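Local coordinates for protein putative S-adenosylmethionine-dependent methyltransferase (Bacteroides thetaiotaomicron, PDB 1WYZ) that is a putative S-adenosylmethionine-dependent methyltransferase, related to the RsmI-like enzymes, and probably transfers methyl groups from S-adenosylmethionine, at residues V10-T15 against A199-E204; E18-S23 against V119-I124. One frame throughout, in Å; residues are numbered along the deposited sequence.

The chain starts in the parallel sheet of the first domain. Strand 5-8 leads into the loop 10-15, which meets segment 199-204 of the second domain, itself holding a beta turn, in contact 1, with 183 residues between them. Just downstream, 18-23, at the end of helix 17-20, packs on 119-124 in contact 2. The shorter loop this closes lies wholly within the first, so the two nest and do not cross. Segment 119-124 is the link that leaves strand 115-117 and enters helix 123-131 beside the second domain. The contacts adjoin: Gln19 NE2 lies 3.0 Å from Thr202 O, probably hydrogen-bonded, and Leu12 packs on Pro121. Together they tie the two domains at their junction.

Contact 1 of 2, residues V10-T15 against A199-E204; sequences VTLGDT and ANITCE
Leu12 reaches Ile201 and Thr202, its side chain running at about a right angle to that of the threonine. Its CB lies 3.7 Å from Thr202 OG1, while the CD2 branch lies beside Thr202 CG2 at 3.9 Å. The same methyl also meets the flank of Ile201, 4.2 Å from its CB. One residue on, Gly13 has no side chain to stand in the way, and Cys203 lays its sulfur against the backbone there, SG to Gly13 CA 3.6 Å. Thr15 meets the turn with its CG2, at Thr202 O and Cys203 CA. With its OG1 between backbone N and carbonyl carbon (chi1 61°), the CG2 methyl is the branch that comes up close in front of Thr202 O, at 3.2 Å, a van der Waals contact. No hydrogen bond joins the two segments; each is shaped by its own. Thr11 OG1 donates to Gly13 O at 2.8 Å, in the carbonyl plane, and folds the first loop back on itself. Asn200 to Cys203 form a type II beta turn, with Thr202 at the third position in a left-handed backbone conformation, and Glu206 takes the N-H of Thr202. This is a loop-to-turn contact between domains: the loop leaves strand 5-8 of the parallel sheet, the turn joins strands 194-199 and 207-212 of the mixed sheet, helix 17-20 packs on Thr15 and Thr202, and helix 123-131 lies against Leu12 and Ile201.

Contact 2 of 2, residues E18-S23 against V119-I124; sequences EQVLPS and VGPSSI
Val20 and Pro121 meet at about a right angle, the valine CB 4.0 Å from the CG of the proline ring. Two more atoms touch the ring at its CD, Val20 O at 3.4 Å and Leu21 CD2 at 3.9 Å. Leu21 sets CG anti to its carbonyl carbon (chi1 -59°), and the CD2 branch is the methyl that meets the ring. At the other end of this close-packed half, Pro22 crosses Val119, CG to CB 3.8 Å, and its CD lies 3.2 Å from Val119 O. That carbonyl also accepts a hydrogen bond from Asn25 ND2, while the Pro22 CD only packs on it. The Gly-Pro-Ser sequence 120-122 follows strand 115-117, as in RsmI-like methyltransferases, and carries the chain out of the first domain; Ser122 N-caps helix 123-131 through a weak bond to Ile124 N. Beyond Pro121 the second segment diverges, and Ser122 to Ile124 do not touch the first. Glu18 and Ser23, at the outer ends of the first segment, are exposed, and Glu18 is poorly ordered. The second subunit packs close by, its Gln19 on Pro22 and its Gly120 on Val119.

Contact 1 of 2, residues V10-T15 against A199-E204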
loop_
_atom_site.group_PDB
_atom_site.type_symbol
_atom_site.label_atom_id
_atom_site.label_comp_id
_atom_site.label_asym_id
_atom_site.label_seq_id
_atom_site.Cartn_x
_atom_site.Cartn_y
_atom_site.Cartn_z
ATOM N N VAL A 10 10.001 -7.206 3.194
ATOM C CA VAL A 10 11.106 -7.004 4.153
ATOM C C VAL A 10 10.981 -5.617 4.793
ATOM O O VAL A 10 10.023 -4.894 4.517
ATOM C CB VAL A 10 12.504 -7.095 3.463
ATOM C CG1 VAL A 10 12.708 -8.474 2.847
ATOM C CG2 VAL A 10 12.630 -6.008 2.401
ATOM N N THR A 11 11.948 -5.242 5.626
ATOM C CA THR A 11 11.908 -3.935 6.292
ATOM C C THR A 11 12.234 -2.768 5.355
ATOM O O THR A 11 13.001 -2.916 4.403
ATOM C CB THR A 11 12.906 -3.858 7.475
ATOM O OG1 THR A 11 14.243 -4.034 6.989
ATOM C CG2 THR A 11 12.597 -4.924 8.518
ATOM N N LEU A 12 11.646 -1.608 5.641
ATOM C CA LEU A 12 11.871 -0.400 4.853
ATOM C C LEU A 12 13.263 0.147 5.169
ATOM O O LEU A 12 13.931 0.714 4.308
ATOM C CB LEU A 12 10.803 0.655 5.183
ATOM C CG LEU A 12 9.735 1.052 4.145
ATOM C CD1 LEU A 12 9.146 -0.179 3.457
ATOM C CD2 LEU A 12 8.640 1.851 4.840
ATOM N N GLY A 13 13.701 -0.028 6.410
ATOM C CA GLY A 13 15.018 0.446 6.799
ATOM C C GLY A 13 15.680 -0.490 7.792
ATOM O O GLY A 13 15.541 -1.705 7.696
ATOM N N ASP A 14 16.406 0.086 8.745
ATOM C CA ASP A 14 17.096 -0.678 9.779
ATOM C C ASP A 14 16.255 -0.693 11.063
ATOM O O ASP A 14 16.443 0.138 11.955
ATOM C CB ASP A 14 18.476 -0.059 10.045
ATOM C CG ASP A 14 19.114 -0.575 11.323
ATOM O OD1 ASP A 14 19.170 -1.808 11.500
ATOM O OD2 ASP A 14 19.560 0.250 12.150
ATOM N N THR A 15 15.319 -1.635 11.142
ATOM C CA THR A 15 14.442 -1.749 12.303
ATOM C C THR A 15 14.207 -3.194 12.685
ATOM O O THR A 15 14.414 -4.097 11.890
ATOM C CB THR A 15 13.042 -1.169 12.032
ATOM O OG1 THR A 15 12.436 -1.904 10.956
ATOM C CG2 THR A 15 13.113 0.307 11.689
ATOM N N ALA A 199 10.193 11.234 5.214
ATOM C CA ALA A 199 11.532 10.660 5.249
ATOM C C ALA A 199 11.719 9.654 6.398
ATOM O O ALA A 199 11.159 9.822 7.477
ATOM C CB ALA A 199 12.544 11.784 5.364
ATOM N N ASN A 200 12.521 8.620 6.157
ATOM C CA ASN A 200 12.783 7.575 7.144
ATOM C C ASN A 200 11.533 6.975 7.745
ATOM O O ASN A 200 11.443 6.819 8.961
ATOM C CB ASN A 200 13.649 8.089 8.283
ATOM C CG ASN A 200 15.097 8.207 7.895
ATOM O OD1 ASN A 200 15.650 7.322 7.234
ATOM N ND2 ASN A 200 15.734 9.294 8.315
ATOM N N ILE A 201 10.574 6.625 6.895
ATOM C CA ILE A 201 9.325 6.040 7.367
ATOM C C ILE A 201 9.626 4.724 8.099
ATOM O O ILE A 201 10.342 3.856 7.583
ATOM C CB ILE A 201 8.344 5.812 6.168
ATOM C CG1 ILE A 201 8.127 7.139 5.429
ATOM C CG2 ILE A 201 7.013 5.269 6.665
ATOM C CD1 ILE A 201 7.498 7.009 4.043
ATOM N N THR A 202 9.076 4.609 9.310
ATOM C CA THR A 202 9.240 3.452 10.206
ATOM C C THR A 202 10.628 3.342 10.869
ATOM O O THR A 202 10.826 2.498 11.747
ATOM C CB THR A 202 8.945 2.095 9.497
ATOM O OG1 THR A 202 10.056 1.728 8.673
ATOM C CG2 THR A 202 7.693 2.192 8.655
ATOM N N CYS A 203 11.578 4.190 10.465
ATOM C CA CYS A 203 12.936 4.147 11.031
ATOM C C CYS A 203 13.151 5.033 12.260
ATOM O O CYS A 203 14.270 5.160 12.753
ATOM C CB CYS A 203 13.958 4.528 9.963
ATOM S SG CYS A 203 13.955 3.438 8.530
ATOM N N GLU A 204 12.071 5.633 12.748
ATOM C CA GLU A 204 12.096 6.518 13.916
ATOM C C GLU A 204 13.038 7.727 13.879
ATOM O O GLU A 204 13.134 8.478 14.847
ATOM C CB GLU A 204 12.295 5.715 15.205
ATOM C CG GLU A 204 11.024 4.969 15.606
ATOM C CD GLU A 204 9.760 5.797 15.350
ATOM O OE1 GLU A 204 9.586 6.849 16.010
ATOM O OE2 GLU A 204 8.945 5.397 14.488
#

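Contact 2 of 2, residues E18-S23 against V119-I124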
loop_
_atom_site.group_PDB
_atom_site.type_symbol
_atom_site.label_atom_id
_atom_site.label_comp_id
_atom_site.label_asym_id
_atom_site.label_seq_id
_atom_site.Cartn_x
_atom_site.Cartn_y
_atom_site.Cartn_z
ATOM N N GLU A 18 10.060 -7.318 13.857
ATOM C CA GLU A 18 8.763 -7.391 14.514
ATOM C C GLU A 18 8.009 -6.058 14.595
ATOM O O GLU A 18 6.834 -6.023 14.975
ATOM C CB GLU A 18 8.920 -7.967 15.928
ATOM C CG GLU A 18 9.987 -7.288 16.775
ATOM C CD GLU A 18 11.378 -7.880 16.567
ATOM O OE1 GLU A 18 11.915 -7.818 15.438
ATOM O OE2 GLU A 18 11.935 -8.411 17.551
ATOM N N GLN A 19 8.676 -4.966 14.251
ATOM C CA GLN A 19 8.031 -3.658 14.294
ATOM C C GLN A 19 7.225 -3.419 13.015
ATOM O O GLN A 19 6.278 -2.629 12.996
ATOM C CB GLN A 19 9.087 -2.562 14.440
ATOM C CG GLN A 19 8.552 -1.154 14.705
ATOM C CD GLN A 19 9.486 -0.065 14.168
ATOM O OE1 GLN A 19 10.692 -0.069 14.432
ATOM N NE2 GLN A 19 8.926 0.872 13.409
ATOM N N VAL A 20 7.591 -4.122 11.947
ATOM C CA VAL A 20 6.917 -3.917 10.676
ATOM C C VAL A 20 6.423 -5.157 9.927
ATOM O O VAL A 20 5.836 -5.029 8.853
ATOM C CB VAL A 20 7.823 -3.090 9.753
ATOM C CG1 VAL A 20 8.105 -1.723 10.399
ATOM C CG2 VAL A 20 9.130 -3.843 9.499
ATOM N N LEU A 21 6.627 -6.347 10.493
ATOM C CA LEU A 21 6.187 -7.584 9.839
ATOM C C LEU A 21 5.301 -8.459 10.721
ATOM O O LEU A 21 5.565 -8.622 11.901
ATOM C CB LEU A 21 7.399 -8.400 9.397
ATOM C CG LEU A 21 8.341 -7.687 8.428
ATOM C CD1 LEU A 21 9.642 -8.447 8.332
ATOM C CD2 LEU A 21 7.681 -7.552 7.058
ATOM N N PRO A 22 4.210 -9.002 10.163
ATOM C CA PRO A 22 3.372 -9.853 11.010
ATOM C C PRO A 22 4.142 -11.153 11.303
ATOM O O PRO A 22 4.847 -11.679 10.429
ATOM C CB PRO A 22 2.135 -10.088 10.141
ATOM C CG PRO A 22 2.040 -8.834 9.347
ATOM C CD PRO A 22 3.485 -8.609 8.943
ATOM N N SER A 23 4.021 -11.665 12.525
ATOM C CA SER A 23 4.726 -12.890 12.889
ATOM C C SER A 23 4.257 -14.090 12.062
ATOM O O SER A 23 4.951 -15.100 11.972
ATOM C CB SER A 23 4.560 -13.174 14.386
ATOM O OG SER A 23 3.200 -13.335 14.744
ATOM N N VAL A 119 1.318 -9.159 4.445
ATOM C CA VAL A 119 1.397 -7.780 4.908
ATOM C C VAL A 119 2.815 -7.309 5.225
ATOM O O VAL A 119 3.614 -8.024 5.822
ATOM C CB VAL A 119 0.504 -7.563 6.141
ATOM C CG1 VAL A 119 0.582 -6.117 6.588
ATOM C CG2 VAL A 119 -0.931 -7.924 5.811
ATOM N N GLY A 120 3.119 -6.089 4.814
ATOM C CA GLY A 120 4.438 -5.561 5.066
ATOM C C GLY A 120 4.428 -4.053 5.039
ATOM O O GLY A 120 3.429 -3.442 4.651
ATOM N N PRO A 121 5.524 -3.416 5.455
ATOM C CA PRO A 121 5.494 -1.961 5.420
ATOM C C PRO A 121 5.548 -1.481 3.971
ATOM O O PRO A 121 6.285 -2.029 3.147
ATOM C CB PRO A 121 6.735 -1.582 6.222
ATOM C CG PRO A 121 7.710 -2.638 5.815
ATOM C CD PRO A 121 6.859 -3.915 5.827
ATOM N N SER A 122 4.723 -0.486 3.661
ATOM C CA SER A 122 4.681 0.123 2.335
ATOM C C SER A 122 4.799 1.616 2.570
ATOM O O SER A 122 3.906 2.230 3.168
ATOM C CB SER A 122 3.358 -0.158 1.615
ATOM O OG SER A 122 3.216 0.682 0.471
ATOM N N SER A 123 5.902 2.201 2.118
ATOM C CA SER A 123 6.096 3.628 2.291
ATOM C C SER A 123 4.988 4.354 1.544
ATOM O O SER A 123 4.659 5.487 1.868
ATOM C CB SER A 123 7.466 4.046 1.756
ATOM O OG SER A 123 7.636 3.603 0.434
ATOM N N ILE A 124 4.406 3.697 0.547
ATOM C CA ILE A 124 3.329 4.314 -0.203
ATOM C C ILE A 124 2.052 4.498 0.627
ATOM O O ILE A 124 1.576 5.626 0.746
ATOM C CB ILE A 124 3.028 3.522 -1.496
ATOM C CG1 ILE A 124 4.101 3.825 -2.537
ATOM C CG2 ILE A 124 1.671 3.931 -2.081
ATOM C CD1 ILE A 124 5.449 3.153 -2.284
#